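Local coordinates for cytolethal distending toxin protein B (Haemophilus ducreyi, PDB 1SR4) that probably acts as the DNase I-like catalytic subunit of a bacterial genotoxin, damaging the DNA of host cells, at residues R57-W71 against N80-G92. Sequence-based numbering, arbitrary orientation.
Sequences RVIQHGGTPIEEYTW and NMVYIYYSRLDVG
Strands 67-71 and 81-87 form an antiparallel beta hairpin in one of the two sheets of the DNase I-like fold, with Glu67, Tyr69 and Trp71 facing Tyr86, Ile84 and Val82 as hydrogen-bonded pairs. Each pair makes two backbone bonds; Tyr86 N to Glu67 O is nearly straight (2.9 Å, 169°). At the end of strand 81-87, Ser87 OG donates to Pro65 O at 3.0 Å, so a side-chain hydroxyl joins the loop before strand 67-71 to its partner, beyond the last backbone pair.

Glu68 and Tyr85 lie side by side on one face of the sheet. With CG anti to the backbone N (chi1 -178°) and the chain extended, Glu68 runs along the Tyr85 ring, and its CG comes to 3.5 Å from Tyr85 CE1. Tyr85 OH donates to the anti lone pair of Glu68 OE2 at 2.7 Å. Arg57 NH1 forms a salt bridge to Glu68 OE2 at 3.1 Å, from above the carboxylate plane. Gln105 NE2 also bonds to Glu68 OE2, while Ala106 O accepts from Arg57 NH1 and Ala106 N bonds to Tyr85 OH.

On the other face Trp71 CB packs on Ile84 CD1 at 3.8 Å, and the indole reaches helix 20-31. Tyr69 CE2 lies 4.0 Å from Tyr86 CD2, while Tyr86 OH bonds to Gly46 O.

Arg57 and the Tyr85 hydroxyl would favour a charged Glu68, and the salt bridge ties Arg57, ahead of the hairpin, to strand 67-71.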
loop_
_atom_site.group_PDB
_atom_site.type_symbol
_atom_site.label_atom_id
_atom_site.label_comp_id
_atom_site.label_asym_id
_atom_site.label_seq_id
_atom_site.Cartn_x
_atom_site.Cartn_y
_atom_site.Cartn_z
ATOM N N ARG B 57 20.698 -7.404 -19.107
ATOM C CA ARG B 57 20.369 -6.319 -20.011
ATOM C C ARG B 57 21.076 -5.021 -19.663
ATOM O O ARG B 57 21.212 -4.664 -18.499
ATOM C CB ARG B 57 18.864 -6.080 -20.017
ATOM C CG ARG B 57 18.431 -5.049 -21.020
ATOM C CD ARG B 57 16.964 -4.705 -20.857
ATOM N NE ARG B 57 16.503 -3.812 -21.916
ATOM C CZ ARG B 57 15.236 -3.446 -22.092
ATOM N NH1 ARG B 57 14.284 -3.888 -21.266
ATOM N NH2 ARG B 57 14.918 -2.651 -23.112
ATOM N N VAL B 58 21.542 -4.317 -20.681
ATOM C CA VAL B 58 22.187 -3.041 -20.441
ATOM C C VAL B 58 21.364 -1.939 -21.075
ATOM O O VAL B 58 21.069 -1.984 -22.266
ATOM C CB VAL B 58 23.613 -3.012 -21.002
ATOM C CG1 VAL B 58 24.547 -3.729 -20.040
ATOM C CG2 VAL B 58 23.650 -3.672 -22.365
ATOM N N ILE B 59 20.966 -0.970 -20.260
ATOM C CA ILE B 59 20.183 0.161 -20.735
ATOM C C ILE B 59 20.966 1.429 -20.478
ATOM O O ILE B 59 20.630 2.484 -20.998
ATOM C CB ILE B 59 18.864 0.310 -19.991
ATOM C CG1 ILE B 59 18.106 -1.012 -19.978
ATOM C CG2 ILE B 59 18.026 1.383 -20.663
ATOM C CD1 ILE B 59 16.895 -0.972 -19.081
ATOM N N GLN B 60 21.997 1.329 -19.648
ATOM C CA GLN B 60 22.828 2.482 -19.340
ATOM C C GLN B 60 23.297 3.104 -20.645
ATOM O O GLN B 60 24.250 2.622 -21.262
ATOM C CB GLN B 60 24.053 2.060 -18.522
ATOM C CG GLN B 60 23.767 1.705 -17.066
ATOM C CD GLN B 60 23.583 2.934 -16.183
ATOM O OE1 GLN B 60 23.284 2.813 -14.997
ATOM N NE2 GLN B 60 23.771 4.119 -16.759
ATOM N N HIS B 61 22.623 4.164 -21.074
ATOM C CA HIS B 61 23.006 4.844 -22.297
ATOM C C HIS B 61 23.206 6.321 -22.000
ATOM O O HIS B 61 22.791 7.182 -22.773
ATOM C CB HIS B 61 21.941 4.650 -23.386
ATOM C CG HIS B 61 21.770 3.223 -23.813
ATOM N ND1 HIS B 61 22.838 2.389 -24.065
ATOM C CD2 HIS B 61 20.655 2.482 -24.028
ATOM C CE1 HIS B 61 22.390 1.195 -24.415
ATOM N NE2 HIS B 61 21.069 1.225 -24.400
ATOM N N GLY B 62 23.851 6.600 -20.870
ATOM C CA GLY B 62 24.105 7.971 -20.470
ATOM C C GLY B 62 24.691 8.048 -19.072
ATOM O O GLY B 62 25.016 7.019 -18.473
ATOM N N GLY B 63 24.817 9.263 -18.544
ATOM C CA GLY B 63 25.377 9.439 -17.213
ATOM C C GLY B 63 24.475 9.040 -16.055
ATOM O O GLY B 63 24.967 8.696 -14.974
ATOM N N THR B 64 23.161 9.096 -16.261
ATOM C CA THR B 64 22.225 8.728 -15.205
ATOM C C THR B 64 22.050 7.217 -15.182
ATOM O O THR B 64 21.712 6.603 -16.188
ATOM C CB THR B 64 20.840 9.380 -15.394
ATOM O OG1 THR B 64 20.975 10.802 -15.371
ATOM C CG2 THR B 64 19.908 8.972 -14.267
ATOM N N PRO B 65 22.285 6.601 -14.020
ATOM C CA PRO B 65 22.158 5.154 -13.853
ATOM C C PRO B 65 20.722 4.639 -14.029
ATOM O O PRO B 65 19.751 5.296 -13.645
ATOM C CB PRO B 65 22.688 4.932 -12.439
ATOM C CG PRO B 65 22.277 6.196 -11.728
ATOM C CD PRO B 65 22.634 7.256 -12.746
ATOM N N ILE B 66 20.600 3.468 -14.632
ATOM C CA ILE B 66 19.300 2.848 -14.834
ATOM C C ILE B 66 19.595 1.377 -15.094
ATOM O O ILE B 66 20.358 1.040 -15.997
ATOM C CB ILE B 66 18.536 3.514 -16.014
ATOM C CG1 ILE B 66 17.046 3.170 -15.940
ATOM C CG2 ILE B 66 19.140 3.107 -17.347
ATOM C CD1 ILE B 66 16.726 1.712 -16.105
ATOM N N GLU B 67 19.017 0.501 -14.280
ATOM C CA GLU B 67 19.271 -0.926 -14.417
ATOM C C GLU B 67 17.979 -1.719 -14.363
ATOM O O GLU B 67 16.987 -1.270 -13.786
ATOM C CB GLU B 67 20.195 -1.400 -13.292
ATOM C CG GLU B 67 21.543 -0.716 -13.245
ATOM C CD GLU B 67 22.277 -1.003 -11.945
ATOM O OE1 GLU B 67 21.710 -0.745 -10.861
ATOM O OE2 GLU B 67 23.424 -1.486 -12.003
ATOM N N GLU B 68 17.998 -2.903 -14.958
ATOM C CA GLU B 68 16.826 -3.769 -14.964
ATOM C C GLU B 68 17.014 -4.946 -14.002
ATOM O O GLU B 68 18.083 -5.564 -13.970
ATOM C CB GLU B 68 16.580 -4.297 -16.372
ATOM C CG GLU B 68 15.344 -5.181 -16.514
ATOM C CD GLU B 68 15.290 -5.852 -17.879
ATOM O OE1 GLU B 68 16.167 -6.689 -18.153
ATOM O OE2 GLU B 68 14.389 -5.545 -18.683
ATOM N N TYR B 69 15.975 -5.245 -13.219
ATOM C CA TYR B 69 15.984 -6.360 -12.272
ATOM C C TYR B 69 14.675 -7.128 -12.422
ATOM O O TYR B 69 13.716 -6.623 -13.004
ATOM C CB TYR B 69 16.023 -5.855 -10.819
ATOM C CG TYR B 69 17.316 -5.217 -10.384
ATOM C CD1 TYR B 69 18.203 -5.892 -9.536
ATOM C CD2 TYR B 69 17.653 -3.940 -10.815
ATOM C CE1 TYR B 69 19.407 -5.291 -9.131
ATOM C CE2 TYR B 69 18.842 -3.335 -10.420
ATOM C CZ TYR B 69 19.715 -4.012 -9.582
ATOM O OH TYR B 69 20.902 -3.413 -9.222
ATOM N N THR B 70 14.655 -8.353 -11.903
ATOM C CA THR B 70 13.425 -9.127 -11.847
ATOM C C THR B 70 13.248 -9.398 -10.347
ATOM O O THR B 70 14.224 -9.474 -9.580
ATOM C CB THR B 70 13.472 -10.480 -12.620
ATOM O OG1 THR B 70 14.530 -11.301 -12.115
ATOM C CG2 THR B 70 13.640 -10.237 -14.127
ATOM N N TRP B 71 12.000 -9.519 -9.926
ATOM C CA TRP B 71 11.698 -9.742 -8.525
ATOM C C TRP B 71 10.507 -10.676 -8.479
ATOM O O TRP B 71 9.504 -10.431 -9.141
ATOM C CB TRP B 71 11.374 -8.397 -7.871
ATOM C CG TRP B 71 10.976 -8.467 -6.434
ATOM C CD1 TRP B 71 11.479 -9.293 -5.476
ATOM C CD2 TRP B 71 10.029 -7.618 -5.776
ATOM N NE1 TRP B 71 10.909 -9.014 -4.256
ATOM C CE2 TRP B 71 10.014 -7.987 -4.413
ATOM C CE3 TRP B 71 9.197 -6.578 -6.208
ATOM C CZ2 TRP B 71 9.195 -7.351 -3.474
ATOM C CZ3 TRP B 71 8.381 -5.941 -5.274
ATOM C CH2 TRP B 71 8.388 -6.334 -3.921
ATOM N N ASN B 80 5.716 -15.269 -9.550
ATOM C CA ASN B 80 4.811 -14.197 -9.924
ATOM C C ASN B 80 5.794 -13.049 -10.107
ATOM O O ASN B 80 6.026 -12.249 -9.196
ATOM C CB ASN B 80 3.829 -13.946 -8.774
ATOM C CG ASN B 80 2.908 -12.777 -9.035
ATOM O OD1 ASN B 80 2.795 -12.284 -10.157
ATOM N ND2 ASN B 80 2.228 -12.337 -7.995
ATOM N N MET B 81 6.364 -12.987 -11.306
ATOM C CA MET B 81 7.414 -12.034 -11.638
ATOM C C MET B 81 7.071 -10.652 -12.123
ATOM O O MET B 81 6.124 -10.462 -12.872
ATOM C CB MET B 81 8.331 -12.633 -12.710
ATOM C CG MET B 81 8.772 -14.064 -12.498
ATOM S SD MET B 81 9.806 -14.224 -11.053
ATOM C CE MET B 81 11.017 -12.903 -11.326
ATOM N N VAL B 82 7.883 -9.686 -11.703
ATOM C CA VAL B 82 7.765 -8.319 -12.187
ATOM C C VAL B 82 9.177 -7.835 -12.483
ATOM O O VAL B 82 10.155 -8.366 -11.941
ATOM C CB VAL B 82 7.129 -7.335 -11.166
ATOM C CG1 VAL B 82 5.639 -7.678 -10.973
ATOM C CG2 VAL B 82 7.898 -7.358 -9.847
ATOM N N TYR B 83 9.281 -6.848 -13.363
ATOM C CA TYR B 83 10.564 -6.254 -13.683
ATOM C C TYR B 83 10.661 -4.988 -12.840
ATOM O O TYR B 83 9.637 -4.380 -12.510
ATOM C CB TYR B 83 10.611 -5.841 -15.158
ATOM C CG TYR B 83 10.717 -6.983 -16.125
ATOM C CD1 TYR B 83 11.960 -7.543 -16.445
ATOM C CD2 TYR B 83 9.576 -7.510 -16.728
ATOM C CE1 TYR B 83 12.058 -8.598 -17.348
ATOM C CE2 TYR B 83 9.661 -8.574 -17.632
ATOM C CZ TYR B 83 10.896 -9.111 -17.934
ATOM O OH TYR B 83 10.963 -10.182 -18.799
ATOM N N ILE B 84 11.873 -4.600 -12.470
ATOM C CA ILE B 84 12.045 -3.340 -11.759
ATOM C C ILE B 84 13.130 -2.556 -12.485
ATOM O O ILE B 84 14.223 -3.079 -12.694
ATOM C CB ILE B 84 12.531 -3.479 -10.287
ATOM C CG1 ILE B 84 11.577 -4.363 -9.465
ATOM C CG2 ILE B 84 12.602 -2.060 -9.655
ATOM C CD1 ILE B 84 12.052 -4.624 -8.003
ATOM N N TYR B 85 12.828 -1.315 -12.876
ATOM C CA TYR B 85 13.811 -0.441 -13.536
ATOM C C TYR B 85 14.207 0.526 -12.422
ATOM O O TYR B 85 13.387 1.278 -11.896
ATOM C CB TYR B 85 13.172 0.239 -14.732
ATOM C CG TYR B 85 12.852 -0.791 -15.784
ATOM C CD1 TYR B 85 13.852 -1.267 -16.639
ATOM C CD2 TYR B 85 11.595 -1.402 -15.829
ATOM C CE1 TYR B 85 13.614 -2.337 -17.505
ATOM C CE2 TYR B 85 11.346 -2.474 -16.695
ATOM C CZ TYR B 85 12.367 -2.941 -17.527
ATOM O OH TYR B 85 12.155 -4.050 -18.340
ATOM N N TYR B 86 15.477 0.462 -12.057
ATOM C CA TYR B 86 16.016 1.189 -10.912
ATOM C C TYR B 86 17.075 2.238 -11.252
ATOM O O TYR B 86 18.057 1.949 -11.934
ATOM C CB TYR B 86 16.581 0.111 -9.980
ATOM C CG TYR B 86 17.252 0.537 -8.695
ATOM C CD1 TYR B 86 16.566 1.277 -7.729
ATOM C CD2 TYR B 86 18.533 0.069 -8.382
ATOM C CE1 TYR B 86 17.132 1.533 -6.475
ATOM C CE2 TYR B 86 19.112 0.319 -7.125
ATOM C CZ TYR B 86 18.401 1.049 -6.177
ATOM O OH TYR B 86 18.956 1.273 -4.931
ATOM N N SER B 87 16.864 3.453 -10.770
ATOM C CA SER B 87 17.804 4.535 -10.997
ATOM C C SER B 87 18.338 4.929 -9.623
ATOM O O SER B 87 17.666 5.615 -8.857
ATOM C CB SER B 87 17.097 5.710 -11.662
ATOM O OG SER B 87 17.974 6.817 -11.750
ATOM N N ARG B 88 19.542 4.469 -9.305
ATOM C CA ARG B 88 20.130 4.749 -8.005
ATOM C C ARG B 88 20.837 6.106 -8.021
ATOM O O ARG B 88 22.064 6.184 -8.068
ATOM C CB ARG B 88 21.102 3.626 -7.642
ATOM C CG ARG B 88 21.647 3.683 -6.234
ATOM C CD ARG B 88 22.667 2.565 -6.005
ATOM N NE ARG B 88 23.310 2.711 -4.702
ATOM C CZ ARG B 88 24.330 3.531 -4.449
ATOM N NH1 ARG B 88 24.850 4.278 -5.415
ATOM N NH2 ARG B 88 24.816 3.621 -3.216
ATOM N N LEU B 89 20.040 7.166 -7.990
ATOM C CA LEU B 89 20.541 8.537 -8.014
ATOM C C LEU B 89 21.293 8.975 -6.760
ATOM O O LEU B 89 22.283 9.715 -6.849
ATOM C CB LEU B 89 19.369 9.500 -8.236
ATOM C CG LEU B 89 18.537 9.267 -9.501
ATOM C CD1 LEU B 89 17.291 10.148 -9.478
ATOM C CD2 LEU B 89 19.382 9.555 -10.724
ATOM N N ASP B 90 20.818 8.527 -5.598
ATOM C CA ASP B 90 21.398 8.909 -4.311
ATOM C C ASP B 90 22.670 8.130 -3.941
ATOM O O ASP B 90 22.641 7.235 -3.098
ATOM C CB ASP B 90 20.333 8.730 -3.217
ATOM C CG ASP B 90 20.696 9.413 -1.916
ATOM O OD1 ASP B 90 21.819 9.938 -1.811
ATOM O OD2 ASP B 90 19.842 9.426 -0.996
ATOM N N VAL B 91 23.794 8.499 -4.539
ATOM C CA VAL B 91 25.040 7.805 -4.244
ATOM C C VAL B 91 25.549 8.204 -2.860
ATOM O O VAL B 91 26.406 7.542 -2.303
ATOM C CB VAL B 91 26.133 8.120 -5.303
ATOM C CG1 VAL B 91 25.652 7.686 -6.691
ATOM C CG2 VAL B 91 26.480 9.605 -5.283
ATOM N N GLY B 92 25.013 9.287 -2.309
ATOM C CA GLY B 92 25.440 9.726 -0.994
ATOM C C GLY B 92 24.889 8.908 0.161
ATOM O O GLY B 92 25.650 8.458 1.024
HETATM O O HOH W 1 20.611 2.473 -10.910
#